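Local coordinates for protein intron-associated endonuclease 1 (Enterobacteria phage T4, PDB 1MK0) that is the catalytic domain of the phage T4 GIY-YIG intron endonuclease I-TevI, an enzyme that probably cuts DNA to spread its intron, at residues Arg30-Lys33 with Asp34-Lys37; Lys44-Arg47 with Ser48-Lys51. The protein carries 1 engineered substitution. One frame throughout, in Å; residues are numbered along the deposited sequence.

Contact 1: Arg30-Lys33 with Asp34-Lys37; sequences RHFK and DLEK. With BME (beta-mercaptoethanol), chain C.
R30 and D34, one helical turn apart, are steered to the same side of the helix by different first torsions: R30 puts CG anti to its own N (chi1 177°), whereas D34 puts CG anti to its carbonyl carbon (chi1 -77°). The two chains run side by side, R30 CG lying 4.0 Å from D34 OD2. Farther out the R30 chain bends, and its guanidinium plane stands 72° from the carboxylate of D34. The charged atoms do not meet, R30 NH1 staying 4.7 Å from D34 OD2. A water bridges them instead: it sits in the guanidinium plane at its edge, accepts from R30 NH1 at 2.9 Å and donates to D34 OD2 at 2.7 Å. The other carboxylate oxygen, D34 OD1, is 2.7 Å from O1 of a beta-mercaptoethanol, probably left from crystallisation, and K37 NZ reaches the same O1 at 3.3 Å in a hydrogen bond. The K37 chain bends back alongside the carbonyl oxygen of K33. This is the later part of helix 24-37 of the GIY-YIG domain, where regular i to i+4 bonds carry the chain, L35 N giving to H31 O at 2.9 Å and E36 N to F32 O. On another side of the helix F32 and L35 point the same way and touch, F32 CD1 to L35 CD1, at 3.8 Å, the leucine methyl approaching the ring obliquely. F32 continues onto F56 and C58 of strand 56-63, and L35 onto L45 and F49 of the next helix. H31 is buried, its NE2 hydrogen-bonded to Y6 OH and its ND1 to H40 NE2, and its side chain lies close to a citric acid probably also from the crystallisation liquor.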
ATOM      1  N   ARG A  30       8.631  -4.564   4.865  1.00 11.44           N
ATOM      2  CA  ARG A  30       8.257  -3.912   6.116  1.00 10.49           C
ATOM      3  C   ARG A  30       6.770  -4.061   6.414  1.00 11.06           C
ATOM      4  O   ARG A  30       6.378  -4.233   7.566  1.00 10.81           O
ATOM      5  CB  ARG A  30       8.634  -2.429   6.087  1.00 10.71           C
ATOM      6  CG  ARG A  30       8.205  -1.669   7.336  1.00 12.87           C
ATOM      7  CD  ARG A  30       9.146  -0.516   7.632  1.00 13.35           C
ATOM      8  NE  ARG A  30       9.150   0.498   6.585  1.00 14.53           N
ATOM      9  CZ  ARG A  30       8.373   1.577   6.579  1.00 17.00           C
ATOM     10  NH1 ARG A  30       7.517   1.789   7.570  1.00 17.10           N
ATOM     11  NH2 ARG A  30       8.464   2.454   5.588  1.00 18.16           N
ATOM     12  N   HIS A  31       5.945  -3.993   5.375  1.00 10.43           N
ATOM     13  CA  HIS A  31       4.503  -4.140   5.551  1.00  9.12           C
ATOM     14  C   HIS A  31       4.155  -5.476   6.183  1.00 10.09           C
ATOM     15  O   HIS A  31       3.362  -5.541   7.116  1.00  9.57           O
ATOM     16  CB  HIS A  31       3.782  -4.052   4.208  1.00 10.88           C
ATOM     17  CG  HIS A  31       3.470  -2.656   3.778  1.00  9.99           C
ATOM     18  ND1 HIS A  31       2.639  -1.827   4.498  1.00 10.44           N
ATOM     19  CD2 HIS A  31       3.855  -1.951   2.688  1.00  8.95           C
ATOM     20  CE1 HIS A  31       2.521  -0.671   3.867  1.00 10.49           C
ATOM     21  NE2 HIS A  31       3.249  -0.722   2.767  1.00  9.07           N
ATOM     22  N   PHE A  32       4.740  -6.546   5.663  1.00 10.40           N
ATOM     23  CA  PHE A  32       4.438  -7.862   6.188  1.00 10.95           C
ATOM     24  C   PHE A  32       5.056  -8.127   7.551  1.00 10.58           C
ATOM     25  O   PHE A  32       4.488  -8.868   8.349  1.00 11.65           O
ATOM     26  CB  PHE A  32       4.815  -8.922   5.151  1.00 11.98           C
ATOM     27  CG  PHE A  32       4.016  -8.807   3.882  1.00 13.65           C
ATOM     28  CD1 PHE A  32       2.631  -8.939   3.908  1.00 14.69           C
ATOM     29  CD2 PHE A  32       4.636  -8.508   2.675  1.00 16.63           C
ATOM     30  CE1 PHE A  32       1.873  -8.772   2.747  1.00 14.68           C
ATOM     31  CE2 PHE A  32       3.889  -8.338   1.508  1.00 18.26           C
ATOM     32  CZ  PHE A  32       2.505  -8.469   1.545  1.00 17.38           C
ATOM     33  N   LYS A  33       6.203  -7.517   7.837  1.00 10.25           N
ATOM     34  CA  LYS A  33       6.807  -7.682   9.155  1.00 10.68           C
ATOM     35  C   LYS A  33       5.874  -7.010  10.156  1.00 11.01           C
ATOM     36  O   LYS A  33       5.644  -7.516  11.255  1.00 11.94           O
ATOM     37  CB  LYS A  33       8.182  -7.017   9.218  1.00 12.71           C
ATOM     38  CG  LYS A  33       9.289  -7.800   8.537  1.00 17.85           C
ATOM     39  CD  LYS A  33      10.643  -7.183   8.837  1.00 21.81           C
ATOM     40  CE  LYS A  33      11.773  -7.990   8.216  1.00 25.89           C
ATOM     41  NZ  LYS A  33      13.105  -7.403   8.534  1.00 28.56           N
ATOM     42  N   ASP A  34       5.335  -5.861   9.763  1.00 10.36           N
ATOM     43  CA  ASP A  34       4.420  -5.117  10.617  1.00  9.51           C
ATOM     44  C   ASP A  34       3.118  -5.868  10.850  1.00 11.05           C
ATOM     45  O   ASP A  34       2.609  -5.911  11.973  1.00 12.34           O
ATOM     46  CB  ASP A  34       4.115  -3.747  10.004  1.00 10.82           C
ATOM     47  CG  ASP A  34       5.250  -2.758  10.189  1.00 11.76           C
ATOM     48  OD1 ASP A  34       6.298  -3.143  10.755  1.00 11.06           O
ATOM     49  OD2 ASP A  34       5.092  -1.591   9.771  1.00 11.74           O
ATOM     50  N   LEU A  35       2.573  -6.452   9.788  1.00  9.63           N
ATOM     51  CA  LEU A  35       1.324  -7.197   9.895  1.00  9.31           C
ATOM     52  C   LEU A  35       1.490  -8.392  10.828  1.00 12.01           C
ATOM     53  O   LEU A  35       0.587  -8.720  11.598  1.00 12.35           O
ATOM     54  CB  LEU A  35       0.864  -7.649   8.504  1.00  8.03           C
ATOM     55  CG  LEU A  35       0.345  -6.497   7.631  1.00  7.38           C
ATOM     56  CD1 LEU A  35       0.262  -6.929   6.179  1.00  6.32           C
ATOM     57  CD2 LEU A  35      -1.018  -6.048   8.139  1.00  8.06           C
ATOM     58  N   GLU A  36       2.652  -9.029  10.774  1.00 13.98           N
ATOM     59  CA  GLU A  36       2.911 -10.173  11.637  1.00 15.56           C
ATOM     60  C   GLU A  36       3.025  -9.742  13.098  1.00 16.75           C
ATOM     61  O   GLU A  36       2.628 -10.483  13.999  1.00 17.78           O
ATOM     62  CB  GLU A  36       4.182 -10.892  11.188  1.00 18.34           C
ATOM     63  CG  GLU A  36       4.011 -11.629   9.868  1.00 22.94           C
ATOM     64  CD  GLU A  36       5.255 -12.387   9.453  1.00 27.26           C
ATOM     65  OE1 GLU A  36       5.790 -13.150  10.285  1.00 29.89           O
ATOM     66  OE2 GLU A  36       5.691 -12.227   8.293  1.00 29.57           O
ATOM     67  N   LYS A  37       3.560  -8.548  13.330  1.00 15.74           N
ATOM     68  CA  LYS A  37       3.697  -8.027  14.689  1.00 16.02           C
ATOM     69  C   LYS A  37       2.359  -7.478  15.178  1.00 15.53           C
ATOM     70  O   LYS A  37       2.208  -7.133  16.354  1.00 15.15           O
ATOM     71  CB  LYS A  37       4.768  -6.934  14.747  1.00 17.36           C
ATOM     72  CG  LYS A  37       6.195  -7.463  14.657  1.00 19.78           C
ATOM     73  CD  LYS A  37       7.227  -6.369  14.904  1.00 20.87           C
ATOM     74  CE  LYS A  37       7.240  -5.336  13.787  1.00 24.19           C
ATOM     75  NZ  LYS A  37       8.321  -4.331  13.995  1.00 26.28           N
TER
HETATM   76  C1  BME C 401       6.151  -0.904  13.050  1.00 19.75           C
HETATM   77  C2  BME C 401       5.178  -1.502  14.056  1.00 19.65           C
HETATM   78  O1  BME C 401       7.194  -1.492  12.760  1.00 18.74           O
HETATM   79  S2  BME C 401       4.145  -2.864  13.463  1.00 16.86           S
HETATM   80  O   HOH W   1       6.799   0.460  10.073  1.00 17.85           O

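Contact 2: Lys44-Arg47 with Ser48-Lys51; sequences KLQR and SFNK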
ATOM      1  N   LYS A  44      -7.664  -2.080   8.529  1.00  9.28           N
ATOM      2  CA  LYS A  44      -8.321  -2.875   7.504  1.00  8.52           C
ATOM      3  C   LYS A  44      -7.380  -3.923   6.932  1.00  9.60           C
ATOM      4  O   LYS A  44      -7.768  -5.079   6.750  1.00 11.22           O
ATOM      5  CB  LYS A  44      -8.861  -1.965   6.398  1.00  9.57           C
ATOM      6  CG  LYS A  44      -9.839  -0.925   6.931  1.00 10.98           C
ATOM      7  CD  LYS A  44     -10.612  -0.231   5.820  1.00 11.15           C
ATOM      8  CE  LYS A  44      -9.709   0.577   4.918  1.00 10.19           C
ATOM      9  NZ  LYS A  44     -10.508   1.339   3.911  1.00  8.56           N
ATOM     10  N   LEU A  45      -6.141  -3.529   6.656  1.00  9.07           N
ATOM     11  CA  LEU A  45      -5.177  -4.481   6.122  1.00  7.65           C
ATOM     12  C   LEU A  45      -4.830  -5.476   7.225  1.00  8.55           C
ATOM     13  O   LEU A  45      -4.696  -6.677   6.973  1.00  9.40           O
ATOM     14  CB  LEU A  45      -3.916  -3.761   5.640  1.00  7.13           C
ATOM     15  CG  LEU A  45      -2.925  -4.651   4.881  1.00  8.92           C
ATOM     16  CD1 LEU A  45      -3.579  -5.216   3.621  1.00 10.72           C
ATOM     17  CD2 LEU A  45      -1.697  -3.840   4.526  1.00  6.61           C
ATOM     18  N   GLN A  46      -4.705  -4.975   8.450  1.00  8.85           N
ATOM     19  CA  GLN A  46      -4.387  -5.830   9.590  1.00  9.67           C
ATOM     20  C   GLN A  46      -5.465  -6.891   9.790  1.00 10.71           C
ATOM     21  O   GLN A  46      -5.157  -8.055  10.042  1.00  9.42           O
ATOM     22  CB  GLN A  46      -4.246  -5.000  10.869  1.00  9.07           C
ATOM     23  CG  GLN A  46      -3.739  -5.814  12.058  1.00 11.18           C
ATOM     24  CD  GLN A  46      -2.287  -6.241  11.899  1.00 10.39           C
ATOM     25  OE1 GLN A  46      -1.375  -5.416  11.965  1.00 10.61           O
ATOM     26  NE2 GLN A  46      -2.067  -7.535  11.680  1.00 10.22           N
ATOM     27  N   ARG A  47      -6.728  -6.490   9.683  1.00 10.87           N
ATOM     28  CA  ARG A  47      -7.835  -7.425   9.849  1.00 11.61           C
ATOM     29  C   ARG A  47      -7.810  -8.513   8.789  1.00 11.98           C
ATOM     30  O   ARG A  47      -8.001  -9.695   9.089  1.00 12.05           O
ATOM     31  CB  ARG A  47      -9.173  -6.685   9.784  1.00 14.10           C
ATOM     32  CG  ARG A  47      -9.511  -5.926  11.049  1.00 15.62           C
ATOM     33  CD  ARG A  47     -10.791  -5.141  10.865  1.00 16.74           C
ATOM     34  NE  ARG A  47     -11.272  -4.573  12.117  1.00 19.21           N
ATOM     35  CZ  ARG A  47     -12.303  -3.741  12.201  1.00 19.45           C
ATOM     36  NH1 ARG A  47     -12.953  -3.382  11.104  1.00 18.65           N
ATOM     37  NH2 ARG A  47     -12.688  -3.275  13.383  1.00 19.44           N
ATOM     38  N   SER A  48      -7.575  -8.112   7.545  1.00 10.92           N
ATOM     39  CA  SER A  48      -7.535  -9.067   6.449  1.00  9.86           C
ATOM     40  C   SER A  48      -6.378 -10.036   6.651  1.00 10.01           C
ATOM     41  O   SER A  48      -6.528 -11.246   6.470  1.00 11.20           O
ATOM     42  CB  SER A  48      -7.367  -8.335   5.118  1.00 11.14           C
ATOM     43  OG  SER A  48      -7.367  -9.254   4.039  1.00 11.42           O
ATOM     44  N   PHE A  49      -5.226  -9.495   7.031  1.00  9.74           N
ATOM     45  CA  PHE A  49      -4.041 -10.310   7.260  1.00  9.45           C
ATOM     46  C   PHE A  49      -4.249 -11.258   8.436  1.00 10.48           C
ATOM     47  O   PHE A  49      -3.762 -12.386   8.420  1.00 10.31           O
ATOM     48  CB  PHE A  49      -2.826  -9.415   7.514  1.00 11.96           C
ATOM     49  CG  PHE A  49      -1.545 -10.172   7.705  1.00 12.36           C
ATOM     50  CD1 PHE A  49      -1.150 -10.597   8.972  1.00 12.34           C
ATOM     51  CD2 PHE A  49      -0.738 -10.474   6.614  1.00 13.35           C
ATOM     52  CE1 PHE A  49       0.032 -11.314   9.148  1.00 14.79           C
ATOM     53  CE2 PHE A  49       0.449 -11.191   6.783  1.00 14.25           C
ATOM     54  CZ  PHE A  49       0.831 -11.610   8.053  1.00 14.42           C
ATOM     55  N   ASN A  50      -4.973 -10.809   9.455  1.00 10.76           N
ATOM     56  CA  ASN A  50      -5.217 -11.672  10.607  1.00 10.56           C
ATOM     57  C   ASN A  50      -6.079 -12.863  10.204  1.00 11.59           C
ATOM     58  O   ASN A  50      -5.971 -13.943  10.784  1.00 14.17           O
ATOM     59  CB  ASN A  50      -5.908 -10.899  11.731  1.00 12.10           C
ATOM     60  CG  ASN A  50      -4.983  -9.918  12.414  1.00 11.99           C
ATOM     61  OD1 ASN A  50      -3.765  -9.971  12.241  1.00 13.54           O
ATOM     62  ND2 ASN A  50      -5.555  -9.024  13.213  1.00 16.44           N
ATOM     63  N   LYS A  51      -6.928 -12.663   9.201  1.00 12.65           N
ATOM     64  CA  LYS A  51      -7.818 -13.716   8.724  1.00 13.58           C
ATOM     65  C   LYS A  51      -7.229 -14.614   7.641  1.00 13.44           C
ATOM     66  O   LYS A  51      -7.621 -15.774   7.514  1.00 13.24           O
ATOM     67  CB  LYS A  51      -9.111 -13.108   8.175  1.00 16.11           C
ATOM     68  CG  LYS A  51     -10.019 -12.479   9.209  1.00 20.54           C
ATOM     69  CD  LYS A  51     -11.295 -11.977   8.549  1.00 24.37           C
ATOM     70  CE  LYS A  51     -12.294 -11.473   9.575  1.00 27.27           C
ATOM     71  NZ  LYS A  51     -13.542 -10.968   8.931  1.00 30.17           N
TER
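The side-chain amides of Q46 and N50 meet with their planes 30° apart: N50 OD1 accepts from Q46 NE2 at 3.0 Å, the donor lying 37° above the N50 carbonyl plane and OD1 itself slightly tilted from the Q46 amide plane. Beside this pair is the F49 ring, whose CD1 comes within 4.2 Å of Q46 NE2, an oblique approach. With CG anti to the backbone N, a bend at chi2 (69°) brings the Q46 amide alongside N50, and Q46 CG lies 3.9 Å from N50 ND2. The contact belongs to helix 43-52 of the GIY-YIG domain, and N50 N also gives to Q46 O at 2.8 Å, so backbone and side chains of these two residues are both bonded i to i+4. The buried Q46 amide is held on both its polar atoms: NE2 also donates to L35 O of helix 24-37, and OE1 accepts from H40 N in the connecting loop. Further round the helix, L45 and S48 lean on F56 of strand 56-63, and S48 OG makes a weak hydrogen bond with Y89 OH. K44 NZ hydrogen-bonds to the carbonyl oxygens of N90 and G88.

In the fold
Contact 1 closes before contact 2 opens: residues 30-37 lie in the later part of helix 24-37, and residues 44-51 make up most of helix 43-52, which follows after a short loop. Their centres are about 11 Å apart, and the helices meet directly. Besides the Q46-to-L35 hydrogen bond that joins them, the F49 ring packs against L35 CB (3.6 Å from F49 CG) and E36 CG (3.7 Å from F49 CZ). Both helices also send side chains to strand 56-63, an outer strand of the antiparallel sheet ordered 16-21, 4-10, 56-63, joining the helical pair to the sheet within the compact single-chain catalytic domain.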